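Local atomic coordinates of dTDP-4-dehydrorhamnose reductase (Bacillus anthracis, PDB entry 3SC6), a protein that catalyses the NADPH-dependent reduction of dTDP-4-dehydrorhamnose to dTDP-L-rhamnose, the closing step of the rhamnose biosynthetic pathway. Residues S229-K234 / R279-T284. Residues are numbered along the deposited sequence; the frame is centred on the assembly and turned at random.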
loop_
_atom_site.group_PDB
_atom_site.type_symbol
_atom_site.label_atom_id
_atom_site.label_comp_id
_atom_site.label_asym_id
_atom_site.label_seq_id
_atom_site.Cartn_x
_atom_site.Cartn_y
_atom_site.Cartn_z
ATOM N N SER A 229 1.760 6.207 23.607
ATOM C CA SER A 229 2.018 5.234 24.656
ATOM C C SER A 229 3.451 4.728 24.499
ATOM O O SER A 229 4.218 4.730 25.462
ATOM C CB SER A 229 1.024 4.075 24.581
ATOM O OG SER A 229 1.269 3.129 25.606
ATOM N N TYR A 230 3.809 4.293 23.287
ATOM C CA TYR A 230 5.169 3.801 23.035
ATOM C C TYR A 230 6.166 4.952 22.987
ATOM O O TYR A 230 7.327 4.785 23.356
ATOM C CB TYR A 230 5.280 2.970 21.751
ATOM C CG TYR A 230 4.516 1.664 21.762
ATOM C CD1 TYR A 230 5.042 0.543 22.396
ATOM C CD2 TYR A 230 3.322 1.521 21.072
ATOM C CE1 TYR A 230 4.367 -0.661 22.398
ATOM C CE2 TYR A 230 2.644 0.312 21.061
ATOM C CZ TYR A 230 3.170 -0.773 21.725
ATOM O OH TYR A 230 2.498 -1.972 21.714
ATOM N N ALA A 231 5.716 6.114 22.523
ATOM C CA ALA A 231 6.582 7.283 22.443
ATOM C C ALA A 231 6.827 7.827 23.853
ATOM O O ALA A 231 7.769 8.587 24.083
ATOM C CB ALA A 231 5.956 8.345 21.564
ATOM N N ASN A 232 5.966 7.424 24.786
ATOM C CA ASN A 232 6.051 7.842 26.181
ATOM C C ASN A 232 5.938 9.367 26.271
ATOM O O ASN A 232 6.778 10.038 26.874
ATOM C CB ASN A 232 7.350 7.326 26.823
ATOM C CG ASN A 232 7.444 7.641 28.313
ATOM O OD1 ASN A 232 6.515 8.185 28.911
ATOM N ND2 ASN A 232 8.567 7.276 28.922
ATOM N N MET A 233 4.894 9.900 25.639
ATOM C CA MET A 233 4.629 11.336 25.629
ATOM C C MET A 233 3.262 11.570 26.268
ATOM O O MET A 233 2.269 10.965 25.866
ATOM C CB MET A 233 4.645 11.893 24.197
ATOM C CG MET A 233 5.946 11.648 23.429
ATOM S SD MET A 233 5.958 12.360 21.761
ATOM C CE MET A 233 7.704 12.590 21.474
ATOM N N LYS A 234 3.218 12.443 27.269
ATOM C CA LYS A 234 1.972 12.745 27.960
ATOM C C LYS A 234 1.177 13.815 27.214
ATOM O O LYS A 234 1.417 15.011 27.378
ATOM C CB LYS A 234 2.256 13.174 29.403
ATOM C CG LYS A 234 2.970 12.097 30.225
ATOM C CD LYS A 234 3.267 12.536 31.662
ATOM C CE LYS A 234 2.003 12.860 32.451
ATOM N NZ LYS A 234 2.314 13.270 33.850
ATOM N N ARG A 279 7.905 -2.396 16.161
ATOM C CA ARG A 279 9.121 -2.506 15.361
ATOM C C ARG A 279 9.430 -1.217 14.584
ATOM O O ARG A 279 10.541 -1.039 14.089
ATOM C CB ARG A 279 9.103 -3.792 14.503
ATOM C CG ARG A 279 10.414 -4.082 13.771
ATOM C CD ARG A 279 10.473 -5.519 13.208
ATOM N NE ARG A 279 9.520 -5.860 12.152
ATOM C CZ ARG A 279 9.791 -5.819 10.845
ATOM N NH1 ARG A 279 8.860 -6.165 9.964
ATOM N NH2 ARG A 279 10.994 -5.456 10.410
ATOM N N PHE A 280 8.453 -0.314 14.505
ATOM C CA PHE A 280 8.650 0.958 13.820
ATOM C C PHE A 280 9.594 1.826 14.640
ATOM O O PHE A 280 10.563 2.369 14.112
ATOM C CB PHE A 280 7.336 1.701 13.613
ATOM C CG PHE A 280 7.519 3.076 13.057
ATOM C CD1 PHE A 280 7.592 3.288 11.695
ATOM C CD2 PHE A 280 7.634 4.165 13.908
ATOM C CE1 PHE A 280 7.774 4.561 11.187
ATOM C CE2 PHE A 280 7.813 5.440 13.409
ATOM C CZ PHE A 280 7.883 5.640 12.046
ATOM N N PHE A 281 9.298 1.972 15.931
ATOM C CA PHE A 281 10.142 2.776 16.814
ATOM C C PHE A 281 11.506 2.126 16.995
ATOM O O PHE A 281 12.523 2.815 17.038
ATOM C CB PHE A 281 9.494 2.982 18.191
ATOM C CG PHE A 281 8.217 3.782 18.162
ATOM C CD1 PHE A 281 8.253 5.167 18.265
ATOM C CD2 PHE A 281 6.985 3.156 18.062
ATOM C CE1 PHE A 281 7.085 5.909 18.250
ATOM C CE2 PHE A 281 5.813 3.896 18.047
ATOM C CZ PHE A 281 5.864 5.272 18.140
ATOM N N ILE A 282 11.520 0.799 17.097
ATOM C CA ILE A 282 12.766 0.049 17.275
ATOM C C ILE A 282 13.755 0.291 16.142
ATOM O O ILE A 282 14.948 0.492 16.380
ATOM C CB ILE A 282 12.508 -1.475 17.382
ATOM C CG1 ILE A 282 11.653 -1.794 18.611
ATOM C CG2 ILE A 282 13.822 -2.225 17.490
ATOM C CD1 ILE A 282 11.354 -3.272 18.780
ATOM N N GLU A 283 13.250 0.288 14.912
ATOM C CA GLU A 283 14.089 0.496 13.734
ATOM C C GLU A 283 14.402 1.964 13.408
ATOM O O GLU A 283 15.431 2.252 12.797
ATOM C CB GLU A 283 13.459 -0.201 12.524
ATOM C CG GLU A 283 13.335 -1.713 12.695
ATOM C CD GLU A 283 12.694 -2.401 11.502
ATOM O OE1 GLU A 283 12.245 -1.705 10.571
ATOM O OE2 GLU A 283 12.631 -3.648 11.504
ATOM N N THR A 284 13.532 2.885 13.814
ATOM C CA THR A 284 13.754 4.310 13.543
ATOM C C THR A 284 14.122 5.093 14.803
ATOM O O THR A 284 13.699 6.238 14.975
ATOM C CB THR A 284 12.511 4.956 12.907
ATOM O OG1 THR A 284 11.395 4.841 13.798
ATOM C CG2 THR A 284 12.177 4.281 11.596
#
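Y230 and F281 mark the nearest backbone approach between the C-terminal turns of helices 220-231 and 273-283, their CA atoms 8.0 Å apart, a gap bridged chiefly by side chains. This surface contact of the Rossmann-type reductase lies about 22 Å from the centre of the chain, outside the NADP pocket. The CB of F281 heads toward the other helix, and with CG anti to the carbonyl carbon (chi1 -65°) the ring continues across to it. The CB methylene of Y230 approaches the ring obliquely in an off-centre CH-pi contact, 3.9 Å from F281 CE2. The phenol of Y230 leads away, which suits a tyrosine at the surface, since its hydroxyl end need not be buried. The small, nonpolar methyl of A231 packs more loosely, its CB 4.3 Å from F281 CE1. I169 of helix 164-172 touches both F281 and M233, so a third helix joins the cluster. Just beyond A231, N232 takes positive phi as the C-prime residue of a Schellman motif and turns the chain away. One turn apart, R279 NH2 and E283 OE2 form a salt bridge of 2.7 Å; R279 also bridges to D193 and E283 to K159. Past the helix end, T284 turns its hydroxyl back to F280 O, OG1 lying 2.6 Å away above the carbonyl plane. With no hydrogen bond or salt bridge between the segments, the helix ends meet through a small apolar contact.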